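Local coordinates for PEPTIDE N-myristoyltransferase (Saccharomyces cerevisiae, PDB 1IIC), which catalyses the transfer of myristate from myristoyl-CoA to the N-terminal glycine of protein substrates, as an N-myristoyltransferase of the GNAT-like acyltransferase fold, at residues R229-E234 against I278-V283; Y197-T202 against L304-Y309; G124-Q129 against R249-Q254. All blocks are in the same frame, centred on the assembly; numbering follows the deposited sequence.

Contact 1: residues R229-E234 against I278-V283; sequences RKLKKE and IFSYVV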
ATOM      1  N   ARG A 229       8.150  15.688  15.762  1.00 21.52           N
ATOM      2  CA  ARG A 229       8.546  16.636  14.724  1.00 21.65           C
ATOM      3  C   ARG A 229       8.710  15.874  13.406  1.00 21.17           C
ATOM      4  O   ARG A 229       8.532  14.660  13.370  1.00 19.59           O
ATOM      5  CB  ARG A 229       9.861  17.331  15.104  1.00 20.42           C
ATOM      6  CG  ARG A 229      11.060  16.400  15.157  1.00 19.94           C
ATOM      7  CD  ARG A 229      12.326  17.167  15.483  1.00 21.68           C
ATOM      8  NE  ARG A 229      13.454  16.285  15.788  1.00 20.91           N
ATOM      9  CZ  ARG A 229      14.055  15.498  14.904  1.00 20.23           C
ATOM     10  NH1 ARG A 229      13.650  15.467  13.639  1.00 17.99           N
ATOM     11  NH2 ARG A 229      15.062  14.732  15.291  1.00 20.69           N
ATOM     12  N   LYS A 230       9.044  16.585  12.331  1.00 22.18           N
ATOM     13  CA  LYS A 230       9.234  15.954  11.028  1.00 23.62           C
ATOM     14  C   LYS A 230      10.516  15.149  10.989  1.00 24.18           C
ATOM     15  O   LYS A 230      11.479  15.474  11.673  1.00 24.54           O
ATOM     16  CB  LYS A 230       9.301  17.004   9.924  1.00 24.28           C
ATOM     17  CG  LYS A 230       8.029  17.801   9.728  1.00 24.59           C
ATOM     18  CD  LYS A 230       8.190  18.748   8.568  1.00 26.02           C
ATOM     19  CE  LYS A 230       6.944  19.587   8.367  1.00 28.16           C
ATOM     20  NZ  LYS A 230       7.104  20.479   7.189  1.00 30.25           N
ATOM     21  N   LEU A 231      10.524  14.092  10.181  1.00 25.20           N
ATOM     22  CA  LEU A 231      11.711  13.252  10.026  1.00 25.78           C
ATOM     23  C   LEU A 231      12.755  14.020   9.215  1.00 26.11           C
ATOM     24  O   LEU A 231      12.406  14.742   8.286  1.00 25.76           O
ATOM     25  CB  LEU A 231      11.349  11.959   9.284  1.00 25.16           C
ATOM     26  CG  LEU A 231      12.511  11.133   8.738  1.00 23.71           C
ATOM     27  CD1 LEU A 231      13.331  10.572   9.885  1.00 23.69           C
ATOM     28  CD2 LEU A 231      11.976  10.019   7.873  1.00 23.05           C
ATOM     29  N   LYS A 232      14.030  13.860   9.567  1.00 27.15           N
ATOM     30  CA  LYS A 232      15.118  14.532   8.862  1.00 27.35           C
ATOM     31  C   LYS A 232      16.196  13.508   8.589  1.00 25.74           C
ATOM     32  O   LYS A 232      16.267  12.495   9.273  1.00 23.33           O
ATOM     33  CB  LYS A 232      15.691  15.666   9.716  1.00 29.57           C
ATOM     34  CG  LYS A 232      14.644  16.640  10.227  1.00 32.71           C
ATOM     35  CD  LYS A 232      15.217  17.568  11.292  1.00 35.04           C
ATOM     36  CE  LYS A 232      14.113  18.386  11.958  1.00 38.12           C
ATOM     37  NZ  LYS A 232      14.671  19.326  12.976  1.00 38.61           N
ATOM     38  N   LYS A 233      17.035  13.780   7.591  1.00 26.86           N
ATOM     39  CA  LYS A 233      18.115  12.865   7.226  1.00 27.70           C
ATOM     40  C   LYS A 233      18.999  12.545   8.428  1.00 28.08           C
ATOM     41  O   LYS A 233      19.471  11.423   8.582  1.00 28.36           O
ATOM     42  CB  LYS A 233      18.962  13.473   6.106  1.00 29.61           C
ATOM     43  N   GLU A 234      19.215  13.537   9.284  1.00 29.31           N
ATOM     44  CA  GLU A 234      20.029  13.354  10.481  1.00 30.23           C
ATOM     45  C   GLU A 234      19.488  12.212  11.347  1.00 29.07           C
ATOM     46  O   GLU A 234      20.247  11.556  12.056  1.00 28.90           O
ATOM     47  CB  GLU A 234      20.034  14.641  11.321  1.00 33.88           C
ATOM     48  CG  GLU A 234      20.592  15.887  10.625  1.00 39.27           C
ATOM     49  CD  GLU A 234      19.780  16.315   9.411  1.00 42.58           C
ATOM     50  OE1 GLU A 234      18.557  16.530   9.554  1.00 44.31           O
ATOM     51  OE2 GLU A 234      20.369  16.443   8.313  1.00 45.31           O
ATOM     52  N   ILE A 278       4.865  11.938   0.597  1.00 24.08           N
ATOM     53  CA  ILE A 278       5.151  11.231   1.841  1.00 23.54           C
ATOM     54  C   ILE A 278       5.298  12.206   3.015  1.00 23.91           C
ATOM     55  O   ILE A 278       5.934  13.254   2.886  1.00 24.16           O
ATOM     56  CB  ILE A 278       6.435  10.377   1.694  1.00 22.28           C
ATOM     57  CG1 ILE A 278       6.617   9.473   2.917  1.00 21.99           C
ATOM     58  CG2 ILE A 278       7.648  11.288   1.525  1.00 22.40           C
ATOM     59  CD1 ILE A 278       5.489   8.480   3.145  1.00 23.45           C
ATOM     60  N   PHE A 279       4.683  11.855   4.145  1.00 23.63           N
ATOM     61  CA  PHE A 279       4.706  12.665   5.360  1.00 22.02           C
ATOM     62  C   PHE A 279       5.218  11.804   6.523  1.00 22.64           C
ATOM     63  O   PHE A 279       4.468  11.005   7.081  1.00 22.98           O
ATOM     64  CB  PHE A 279       3.294  13.162   5.705  1.00 21.26           C
ATOM     65  CG  PHE A 279       2.691  14.101   4.686  1.00 21.68           C
ATOM     66  CD1 PHE A 279       2.315  13.648   3.423  1.00 22.03           C
ATOM     67  CD2 PHE A 279       2.472  15.442   5.001  1.00 20.26           C
ATOM     68  CE1 PHE A 279       1.725  14.519   2.483  1.00 20.36           C
ATOM     69  CE2 PHE A 279       1.887  16.318   4.073  1.00 20.98           C
ATOM     70  CZ  PHE A 279       1.512  15.852   2.810  1.00 19.99           C
ATOM     71  N   SER A 280       6.483  11.966   6.896  1.00 21.51           N
ATOM     72  CA  SER A 280       7.053  11.170   7.982  1.00 21.41           C
ATOM     73  C   SER A 280       7.406  12.003   9.217  1.00 20.90           C
ATOM     74  O   SER A 280       7.974  13.096   9.105  1.00 20.78           O
ATOM     75  CB  SER A 280       8.290  10.432   7.490  1.00 21.31           C
ATOM     76  OG  SER A 280       7.954   9.523   6.453  1.00 25.98           O
ATOM     77  N   TYR A 281       7.069  11.464  10.388  1.00 20.28           N
ATOM     78  CA  TYR A 281       7.315  12.132  11.663  1.00 17.35           C
ATOM     79  C   TYR A 281       8.051  11.252  12.649  1.00 18.07           C
ATOM     80  O   TYR A 281       8.013  10.029  12.575  1.00 16.36           O
ATOM     81  CB  TYR A 281       5.989  12.597  12.269  1.00 16.10           C
ATOM     82  CG  TYR A 281       5.227  13.444  11.297  1.00 17.03           C
ATOM     83  CD1 TYR A 281       4.499  12.855  10.269  1.00 15.66           C
ATOM     84  CD2 TYR A 281       5.344  14.836  11.315  1.00 16.11           C
ATOM     85  CE1 TYR A 281       3.913  13.621   9.273  1.00 17.16           C
ATOM     86  CE2 TYR A 281       4.760  15.616  10.316  1.00 17.71           C
ATOM     87  CZ  TYR A 281       4.048  14.992   9.294  1.00 17.73           C
ATOM     88  OH  TYR A 281       3.495  15.730   8.277  1.00 19.93           O
ATOM     89  N   VAL A 282       8.713  11.905  13.590  1.00 19.19           N
ATOM     90  CA  VAL A 282       9.496  11.226  14.598  1.00 21.57           C
ATOM     91  C   VAL A 282       9.262  11.907  15.942  1.00 21.73           C
ATOM     92  O   VAL A 282       8.804  13.045  15.997  1.00 21.72           O
ATOM     93  CB  VAL A 282      11.001  11.308  14.227  1.00 22.69           C
ATOM     94  CG1 VAL A 282      11.858  11.163  15.455  1.00 24.84           C
ATOM     95  CG2 VAL A 282      11.349  10.232  13.209  1.00 22.13           C
ATOM     96  N   VAL A 283       9.540  11.189  17.022  1.00 22.36           N
ATOM     97  CA  VAL A 283       9.425  11.755  18.357  1.00 22.80           C
ATOM     98  C   VAL A 283      10.824  11.639  18.949  1.00 24.50           C
ATOM     99  O   VAL A 283      11.384  10.543  19.022  1.00 24.93           O
ATOM    100  CB  VAL A 283       8.425  10.990  19.252  1.00 21.19           C
ATOM    101  CG1 VAL A 283       8.477  11.551  20.669  1.00 19.99           C
ATOM    102  CG2 VAL A 283       7.004  11.121  18.703  1.00 17.79           C
TER
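Antiparallel beta pairing joins Arg229 and Lys230, the end of strand 228-230, to strand 278-284 in the mixed sheet of the C-terminal half of this GNAT-like fold. Arg229 and Val282 form a hydrogen-bonded pair: Arg229 N gives to Val282 O at 2.7 Å, and Val282 N returns a bond to Arg229 O at 2.8 Å. Lys230 and Tyr281 are the next, non-hydrogen-bonded pair. Their side chains run alongside each other, Lys230 CG coming within 4.0 Å of Tyr281 CE2. Beyond the strand, Leu231 N still binds Ser280 O at 2.9 Å, carrying the pairing one residue into the loop. Leu231, its CG turned away from the backbone N (chi1 165°), sends both methyl branches to strand 278-284, and with Val282 it packs on Val239 of helix 236-247. The guanidinium of Arg229 forms salt bridges to Asp235 and Glu284, and would probably favour their ionised forms, while Ser280 OG bonds to Phe265 O. The two leucine methyls divide their contacts: Leu231 CD1 meets Val282 CG2 at 3.9 Å, whereas Leu231 CD2 lies 3.7 Å from Ser280 CB.

Contact 2: residues Y197-T202 against L304-Y309; sequences YEVDFT and LNNTKY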
ATOM      1  N   TYR A 197     -19.485  13.878   3.337  1.00 27.36           N
ATOM      2  CA  TYR A 197     -20.909  13.656   3.182  1.00 29.06           C
ATOM      3  C   TYR A 197     -21.438  14.306   1.906  1.00 30.28           C
ATOM      4  O   TYR A 197     -22.152  13.671   1.131  1.00 31.15           O
ATOM      5  CB  TYR A 197     -21.657  14.208   4.385  1.00 29.84           C
ATOM      6  CG  TYR A 197     -23.146  13.978   4.325  1.00 31.87           C
ATOM      7  CD1 TYR A 197     -23.663  12.698   4.195  1.00 32.90           C
ATOM      8  CD2 TYR A 197     -24.038  15.044   4.416  1.00 33.81           C
ATOM      9  CE1 TYR A 197     -25.042  12.481   4.155  1.00 35.68           C
ATOM     10  CE2 TYR A 197     -25.414  14.838   4.380  1.00 34.76           C
ATOM     11  CZ  TYR A 197     -25.910  13.558   4.251  1.00 35.62           C
ATOM     12  OH  TYR A 197     -27.276  13.373   4.221  1.00 36.93           O
ATOM     13  N   GLU A 198     -21.083  15.567   1.686  1.00 30.88           N
ATOM     14  CA  GLU A 198     -21.532  16.277   0.500  1.00 33.06           C
ATOM     15  C   GLU A 198     -21.039  15.682  -0.824  1.00 33.32           C
ATOM     16  O   GLU A 198     -21.696  15.847  -1.853  1.00 33.53           O
ATOM     17  CB  GLU A 198     -21.156  17.755   0.609  1.00 34.76           C
ATOM     18  CG  GLU A 198     -22.231  18.578   1.321  1.00 38.18           C
ATOM     19  CD  GLU A 198     -21.772  19.969   1.728  1.00 39.69           C
ATOM     20  OE1 GLU A 198     -21.112  20.653   0.917  1.00 40.88           O
ATOM     21  OE2 GLU A 198     -22.088  20.384   2.863  1.00 40.85           O
ATOM     22  N   VAL A 199     -19.895  14.994  -0.810  1.00 32.44           N
ATOM     23  CA  VAL A 199     -19.383  14.368  -2.034  1.00 31.29           C
ATOM     24  C   VAL A 199     -19.747  12.888  -1.996  1.00 32.24           C
ATOM     25  O   VAL A 199     -19.177  12.061  -2.709  1.00 31.00           O
ATOM     26  CB  VAL A 199     -17.851  14.508  -2.170  1.00 31.00           C
ATOM     27  CG1 VAL A 199     -17.463  15.981  -2.142  1.00 28.28           C
ATOM     28  CG2 VAL A 199     -17.147  13.717  -1.068  1.00 29.35           C
ATOM     29  N   ASP A 200     -20.697  12.578  -1.122  1.00 32.75           N
ATOM     30  CA  ASP A 200     -21.226  11.236  -0.948  1.00 34.30           C
ATOM     31  C   ASP A 200     -20.229  10.120  -0.626  1.00 33.70           C
ATOM     32  O   ASP A 200     -20.349   9.009  -1.145  1.00 33.27           O
ATOM     33  CB  ASP A 200     -22.046  10.861  -2.185  1.00 35.59           C
ATOM     34  CG  ASP A 200     -23.036   9.753  -1.907  1.00 38.78           C
ATOM     35  OD1 ASP A 200     -23.682   9.807  -0.835  1.00 38.90           O
ATOM     36  OD2 ASP A 200     -23.180   8.843  -2.757  1.00 40.41           O
ATOM     37  N   PHE A 201     -19.253  10.401   0.233  1.00 33.31           N
ATOM     38  CA  PHE A 201     -18.294   9.371   0.615  1.00 33.25           C
ATOM     39  C   PHE A 201     -18.614   8.737   1.966  1.00 33.16           C
ATOM     40  O   PHE A 201     -18.044   7.706   2.319  1.00 34.41           O
ATOM     41  CB  PHE A 201     -16.861   9.913   0.587  1.00 31.27           C
ATOM     42  CG  PHE A 201     -16.130   9.586  -0.690  1.00 30.80           C
ATOM     43  CD1 PHE A 201     -16.650   9.972  -1.920  1.00 30.07           C
ATOM     44  CD2 PHE A 201     -14.959   8.836  -0.669  1.00 30.69           C
ATOM     45  CE1 PHE A 201     -16.023   9.612  -3.117  1.00 28.95           C
ATOM     46  CE2 PHE A 201     -14.326   8.475  -1.859  1.00 31.19           C
ATOM     47  CZ  PHE A 201     -14.868   8.866  -3.089  1.00 28.59           C
ATOM     48  N   THR A 202     -19.526   9.351   2.713  1.00 33.21           N
ATOM     49  CA  THR A 202     -19.967   8.823   4.010  1.00 34.95           C
ATOM     50  C   THR A 202     -21.459   9.112   4.123  1.00 35.08           C
ATOM     51  O   THR A 202     -21.974  10.012   3.456  1.00 34.27           O
ATOM     52  CB  THR A 202     -19.256   9.502   5.223  1.00 34.76           C
ATOM     53  OG1 THR A 202     -17.840   9.332   5.114  1.00 37.09           O
ATOM     54  CG2 THR A 202     -19.714   8.866   6.538  1.00 34.17           C
ATOM     55  N   LEU A 304     -16.172  14.649  -9.415  1.00 32.91           N
ATOM     56  CA  LEU A 304     -16.891  15.007 -10.635  1.00 35.74           C
ATOM     57  C   LEU A 304     -18.325  15.445 -10.364  1.00 36.46           C
ATOM     58  O   LEU A 304     -18.935  15.036  -9.378  1.00 36.26           O
ATOM     59  CB  LEU A 304     -16.922  13.814 -11.603  1.00 37.24           C
ATOM     60  CG  LEU A 304     -15.617  13.104 -12.001  1.00 38.47           C
ATOM     61  CD1 LEU A 304     -15.946  11.902 -12.871  1.00 38.04           C
ATOM     62  CD2 LEU A 304     -14.695  14.061 -12.754  1.00 40.19           C
ATOM     63  N   ASN A 305     -18.846  16.287 -11.252  1.00 37.84           N
ATOM     64  CA  ASN A 305     -20.222  16.771 -11.173  1.00 39.82           C
ATOM     65  C   ASN A 305     -20.631  17.488  -9.889  1.00 40.68           C
ATOM     66  O   ASN A 305     -21.805  17.478  -9.529  1.00 41.76           O
ATOM     67  CB  ASN A 305     -21.176  15.600 -11.419  1.00 39.44           C
ATOM     68  CG  ASN A 305     -20.883  14.879 -12.723  1.00 40.84           C
ATOM     69  OD1 ASN A 305     -20.944  13.652 -12.792  1.00 41.75           O
ATOM     70  ND2 ASN A 305     -20.569  15.643 -13.764  1.00 41.49           N
ATOM     71  N   ASN A 306     -19.680  18.106  -9.200  1.00 41.91           N
ATOM     72  CA  ASN A 306     -20.016  18.824  -7.982  1.00 42.65           C
ATOM     73  C   ASN A 306     -19.598  20.275  -8.106  1.00 43.93           C
ATOM     74  O   ASN A 306     -18.444  20.578  -8.417  1.00 44.01           O
ATOM     75  CB  ASN A 306     -19.349  18.196  -6.759  1.00 42.19           C
ATOM     76  CG  ASN A 306     -19.900  18.755  -5.451  1.00 42.33           C
ATOM     77  OD1 ASN A 306     -19.789  19.949  -5.175  1.00 42.72           O
ATOM     78  ND2 ASN A 306     -20.507  17.889  -4.651  1.00 42.76           N
ATOM     79  N   THR A 307     -20.559  21.159  -7.850  1.00 45.22           N
ATOM     80  CA  THR A 307     -20.377  22.603  -7.936  1.00 45.78           C
ATOM     81  C   THR A 307     -19.489  23.161  -6.831  1.00 45.03           C
ATOM     82  O   THR A 307     -18.849  24.196  -7.008  1.00 44.76           O
ATOM     83  CB  THR A 307     -21.743  23.337  -7.860  1.00 46.34           C
ATOM     84  OG1 THR A 307     -22.602  22.874  -8.908  1.00 48.17           O
ATOM     85  CG2 THR A 307     -21.555  24.840  -7.993  1.00 48.15           C
ATOM     86  N   LYS A 308     -19.458  22.484  -5.686  1.00 44.10           N
ATOM     87  CA  LYS A 308     -18.670  22.971  -4.559  1.00 42.31           C
ATOM     88  C   LYS A 308     -17.255  22.401  -4.438  1.00 40.81           C
ATOM     89  O   LYS A 308     -16.332  23.112  -4.028  1.00 39.18           O
ATOM     90  CB  LYS A 308     -19.431  22.736  -3.245  1.00 43.38           C
ATOM     91  CG  LYS A 308     -18.822  23.486  -2.054  1.00 44.79           C
ATOM     92  CD  LYS A 308     -19.404  23.034  -0.717  1.00 46.34           C
ATOM     93  CE  LYS A 308     -20.512  23.935  -0.213  1.00 47.24           C
ATOM     94  NZ  LYS A 308     -20.999  23.433   1.107  1.00 47.84           N
ATOM     95  N   TYR A 309     -17.079  21.127  -4.784  1.00 38.91           N
ATOM     96  CA  TYR A 309     -15.756  20.512  -4.684  1.00 37.13           C
ATOM     97  C   TYR A 309     -15.368  19.791  -5.963  1.00 36.01           C
ATOM     98  O   TYR A 309     -16.225  19.287  -6.681  1.00 36.39           O
ATOM     99  CB  TYR A 309     -15.709  19.486  -3.543  1.00 35.87           C
ATOM    100  CG  TYR A 309     -16.354  19.905  -2.244  1.00 35.10           C
ATOM    101  CD1 TYR A 309     -17.706  19.662  -2.004  1.00 35.39           C
ATOM    102  CD2 TYR A 309     -15.609  20.516  -1.236  1.00 34.80           C
ATOM    103  CE1 TYR A 309     -18.297  20.012  -0.793  1.00 34.90           C
ATOM    104  CE2 TYR A 309     -16.187  20.870  -0.021  1.00 34.32           C
ATOM    105  CZ  TYR A 309     -17.530  20.615   0.192  1.00 35.25           C
ATOM    106  OH  TYR A 309     -18.113  20.962   1.388  1.00 35.78           O
TER
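A helix C-terminus closed by a Schellman motif meets an Asx turn in a beta hairpin loop: Glu198 and Val199, at the end of helix 193-198, pack against Asn306, Lys308 and Tyr309. Asp200, with positive phi, is the C-prime residue of the Schellman motif, in which Asp200 N binds Tyr197 O and Phe201 N binds Leu196 O. Glu198 OE1 accepts two bonds from the loop. Lys308 NZ reaches Glu198 OE1 at 2.8 Å on the syn side, close to the carboxylate plane, forming a salt bridge. Tyr309 OH donates to Glu198 OE1 at 3.1 Å but comes from well above that plane. The carboxylate oxygen itself lies at the edge of the tyrosine ring, near the ring plane. Two donors on one oxygen restrict the rotation of the carboxylate, and the nearby ammonium would probably favour its ionised form. Lys308 bends at chi3 (-97°), turning its terminal ammonium back to the acid, and Lys308 CG lies 3.7 Å above the plane of the Tyr309 ring, toward its rim. Beside the polar group, Val199 CG1 touches Tyr309 CD1 at 3.7 Å. The loop is shaped by Asn306 OD1, which accepts from Lys308 N at 2.6 Å and from Tyr309 N at 3.0 Å; this Asx turn, extended by the second bond to an Asx motif, sets the backbone from which both Glu198 partners project. At the surface, the loop between strands 290-303 and 311-322 lies beside helix 193-198: Tyr309 also touches Lys195 of that helix, while Val199 packs on Ile303 of strand 290-303.

Contact 3: residues G124-Q129 against R249-Q254; sequences GVRGKQ and RFELIQ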
ATOM      1  N   GLY A 124      10.802 -10.345   3.823  1.00 25.02           N
ATOM      2  CA  GLY A 124      11.134 -11.186   4.950  1.00 23.68           C
ATOM      3  C   GLY A 124       9.867 -11.978   5.197  1.00 24.03           C
ATOM      4  O   GLY A 124       8.832 -11.393   5.501  1.00 24.68           O
ATOM      5  N   VAL A 125       9.921 -13.293   5.025  1.00 23.70           N
ATOM      6  CA  VAL A 125       8.750 -14.129   5.253  1.00 23.80           C
ATOM      7  C   VAL A 125       9.114 -15.081   6.383  1.00 25.54           C
ATOM      8  O   VAL A 125       9.900 -16.018   6.190  1.00 25.92           O
ATOM      9  CB  VAL A 125       8.366 -14.958   3.995  1.00 23.58           C
ATOM     10  CG1 VAL A 125       7.026 -15.621   4.211  1.00 21.48           C
ATOM     11  CG2 VAL A 125       8.326 -14.066   2.752  1.00 22.17           C
ATOM     12  N   ARG A 126       8.532 -14.836   7.555  1.00 25.97           N
ATOM     13  CA  ARG A 126       8.814 -15.628   8.748  1.00 27.25           C
ATOM     14  C   ARG A 126      10.321 -15.813   8.874  1.00 27.72           C
ATOM     15  O   ARG A 126      10.814 -16.933   8.947  1.00 27.99           O
ATOM     16  CB  ARG A 126       8.111 -16.990   8.690  1.00 26.46           C
ATOM     17  CG  ARG A 126       6.610 -16.873   8.497  1.00 27.71           C
ATOM     18  CD  ARG A 126       5.828 -18.023   9.116  1.00 28.36           C
ATOM     19  NE  ARG A 126       4.404 -17.867   8.838  1.00 31.13           N
ATOM     20  CZ  ARG A 126       3.439 -18.384   9.582  1.00 32.98           C
ATOM     21  NH1 ARG A 126       3.748 -19.101  10.660  1.00 35.68           N
ATOM     22  NH2 ARG A 126       2.168 -18.167   9.263  1.00 31.75           N
ATOM     23  N   GLY A 127      11.049 -14.698   8.872  1.00 28.91           N
ATOM     24  CA  GLY A 127      12.496 -14.752   9.006  1.00 30.79           C
ATOM     25  C   GLY A 127      13.266 -15.082   7.736  1.00 32.23           C
ATOM     26  O   GLY A 127      14.461 -14.791   7.637  1.00 32.37           O
ATOM     27  N   LYS A 128      12.602 -15.700   6.767  1.00 32.25           N
ATOM     28  CA  LYS A 128      13.258 -16.041   5.515  1.00 32.09           C
ATOM     29  C   LYS A 128      13.485 -14.791   4.674  1.00 31.85           C
ATOM     30  O   LYS A 128      12.585 -13.975   4.495  1.00 31.92           O
ATOM     31  CB  LYS A 128      12.410 -17.030   4.721  1.00 33.32           C
ATOM     32  CG  LYS A 128      12.399 -18.442   5.262  1.00 35.16           C
ATOM     33  CD  LYS A 128      13.447 -19.306   4.582  1.00 38.40           C
ATOM     34  CE  LYS A 128      13.038 -20.779   4.653  1.00 40.09           C
ATOM     35  NZ  LYS A 128      13.911 -21.672   3.825  1.00 42.44           N
ATOM     36  N   GLN A 129      14.700 -14.654   4.157  1.00 31.45           N
ATOM     37  CA  GLN A 129      15.068 -13.524   3.319  1.00 32.24           C
ATOM     38  C   GLN A 129      14.750 -13.943   1.878  1.00 31.83           C
ATOM     39  O   GLN A 129      15.336 -14.897   1.372  1.00 31.91           O
ATOM     40  CB  GLN A 129      16.564 -13.262   3.467  1.00 34.72           C
ATOM     41  CG  GLN A 129      17.032 -11.887   3.056  1.00 37.91           C
ATOM     42  CD  GLN A 129      17.259 -10.986   4.251  1.00 40.46           C
ATOM     43  OE1 GLN A 129      17.815  -9.888   4.128  1.00 41.62           O
ATOM     44  NE2 GLN A 129      16.824 -11.445   5.421  1.00 40.79           N
ATOM     45  N   ARG A 249       8.684  -8.063  14.518  1.00 20.45           N
ATOM     46  CA  ARG A 249       7.610  -8.822  15.155  1.00 19.90           C
ATOM     47  C   ARG A 249       6.656  -9.429  14.124  1.00 19.40           C
ATOM     48  O   ARG A 249       6.027 -10.455  14.375  1.00 19.51           O
ATOM     49  CB  ARG A 249       6.809  -7.918  16.094  1.00 17.98           C
ATOM     50  CG  ARG A 249       5.921  -6.899  15.383  1.00 18.03           C
ATOM     51  CD  ARG A 249       5.290  -5.971  16.408  1.00 19.72           C
ATOM     52  NE  ARG A 249       6.322  -5.384  17.263  1.00 19.04           N
ATOM     53  CZ  ARG A 249       6.097  -4.858  18.459  1.00 18.32           C
ATOM     54  NH1 ARG A 249       4.871  -4.842  18.960  1.00 16.89           N
ATOM     55  NH2 ARG A 249       7.103  -4.352  19.157  1.00 20.06           N
ATOM     56  N   PHE A 250       6.546  -8.784  12.968  1.00 19.28           N
ATOM     57  CA  PHE A 250       5.648  -9.251  11.918  1.00 20.42           C
ATOM     58  C   PHE A 250       6.248 -10.426  11.129  1.00 20.96           C
ATOM     59  O   PHE A 250       7.466 -10.638  11.139  1.00 22.28           O
ATOM     60  CB  PHE A 250       5.311  -8.070  10.991  1.00 19.60           C
ATOM     61  CG  PHE A 250       4.723  -6.874  11.717  1.00 17.17           C
ATOM     62  CD1 PHE A 250       5.331  -5.619  11.635  1.00 18.10           C
ATOM     63  CD2 PHE A 250       3.580  -7.011  12.500  1.00 15.72           C
ATOM     64  CE1 PHE A 250       4.808  -4.510  12.329  1.00 17.12           C
ATOM     65  CE2 PHE A 250       3.048  -5.922  13.193  1.00 15.42           C
ATOM     66  CZ  PHE A 250       3.656  -4.669  13.114  1.00 15.51           C
ATOM     67  N   GLU A 251       5.399 -11.197  10.455  1.00 21.85           N
ATOM     68  CA  GLU A 251       5.872 -12.339   9.685  1.00 21.33           C
ATOM     69  C   GLU A 251       6.083 -12.037   8.207  1.00 22.36           C
ATOM     70  O   GLU A 251       6.814 -12.756   7.525  1.00 23.82           O
ATOM     71  CB  GLU A 251       4.917 -13.523   9.870  1.00 23.34           C
ATOM     72  CG  GLU A 251       4.879 -14.050  11.313  1.00 22.82           C
ATOM     73  CD  GLU A 251       3.901 -15.191  11.501  1.00 22.40           C
ATOM     74  OE1 GLU A 251       2.887 -15.221  10.784  1.00 25.07           O
ATOM     75  OE2 GLU A 251       4.126 -16.050  12.377  1.00 23.88           O
ATOM     76  N   LEU A 252       5.451 -10.975   7.712  1.00 22.17           N
ATOM     77  CA  LEU A 252       5.600 -10.565   6.307  1.00 22.13           C
ATOM     78  C   LEU A 252       6.004  -9.092   6.268  1.00 21.64           C
ATOM     79  O   LEU A 252       5.204  -8.208   6.587  1.00 20.60           O
ATOM     80  CB  LEU A 252       4.291 -10.747   5.534  1.00 21.82           C
ATOM     81  CG  LEU A 252       4.375 -10.377   4.047  1.00 21.54           C
ATOM     82  CD1 LEU A 252       5.348 -11.317   3.336  1.00 21.50           C
ATOM     83  CD2 LEU A 252       2.992 -10.470   3.411  1.00 20.29           C
ATOM     84  N   ILE A 253       7.241  -8.831   5.860  1.00 20.72           N
ATOM     85  CA  ILE A 253       7.751  -7.466   5.826  1.00 21.60           C
ATOM     86  C   ILE A 253       8.688  -7.238   4.648  1.00 21.09           C
ATOM     87  O   ILE A 253       9.140  -8.184   4.016  1.00 19.67           O
ATOM     88  CB  ILE A 253       8.583  -7.151   7.107  1.00 21.09           C
ATOM     89  CG1 ILE A 253       9.825  -8.049   7.141  1.00 20.81           C
ATOM     90  CG2 ILE A 253       7.750  -7.370   8.361  1.00 18.37           C
ATOM     91  CD1 ILE A 253      10.745  -7.821   8.331  1.00 22.36           C
ATOM     92  N   GLN A 254       8.967  -5.971   4.367  1.00 21.88           N
ATOM     93  CA  GLN A 254       9.914  -5.619   3.324  1.00 22.59           C
ATOM     94  C   GLN A 254      11.145  -5.271   4.141  1.00 22.65           C
ATOM     95  O   GLN A 254      11.066  -4.480   5.081  1.00 22.08           O
ATOM     96  CB  GLN A 254       9.491  -4.379   2.522  1.00 21.85           C
ATOM     97  CG  GLN A 254      10.378  -4.171   1.285  1.00 24.50           C
ATOM     98  CD  GLN A 254      10.431  -2.734   0.775  1.00 26.37           C
ATOM     99  OE1 GLN A 254       9.418  -2.034   0.731  1.00 26.38           O
ATOM    100  NE2 GLN A 254      11.620  -2.299   0.365  1.00 23.51           N
TER
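Gly124 and Ile253 form the close-packed part of this contact, while Arg126 and Glu251 make its looser, partly exposed side. Gly124 N gives a bond to Ile253 O at 2.7 Å, and Ile253 N returns one to Gly124 O at 3.0 Å. The glycine suits this tight pairing, because a CB on Gly124 would lie only about 3.1 Å from Ile253 CG1. Placed between backbone N and carbonyl carbon by a chi1 of 64°, Ile253 CG1 instead lies 4.0 Å from Gly124 CA. On the other sheet face Val125 and Leu252 run alongside each other, Val125 CG2 to Leu252 CD1 at 4.1 Å, and Tyr394 also packs on the valine. The chain reverses just beyond, in a type I' beta turn from Val125 to Lys128 that links strands 112-125 and 128-140 as a hairpin; strand 252-254 pairs with the first of these. Within the turn, Arg126 N binds Glu251 O at 2.7 Å, so the pairing continues one residue past the strand. The side chains meet less precisely. Glu251 OE1 sits over one face of the Arg126 guanidinium, 3.4 Å from Arg126 NH2, with the two planes 34° apart; the attraction is between charges alone, since no N-H points at the oxygen. With an alanine in place of Arg126, the Glu251 carboxylate is likely to lose this opposing charge and to be freer to turn. Lys397 also touches the arginine, and Glu251 packs on Ile399 and Asn416.

Along the chain the segments come in the order 124-129, 197-202, 229-234, 249-254, 278-283, 304-309. Contact 1 is therefore nested within the loop closed by contact 2, and contact 3 crosses both. Centres of contacts 1 and 2 lie about 33 Å apart, those of 1 and 3 about 25 Å, and those of 2 and 3, on opposite sides of the chain's centre, about 41 Å; none touch. Contacts 1 and 2 share the mixed sheet through strand 290-303, which pairs with strand 278-284 and leads into the loop of contact 2. Contact 3 belongs to the other large sheet, where strand 252-254 from the C-terminal family region joins strand 112-125 of the N-terminal family region, tying the two halves of the enzyme together.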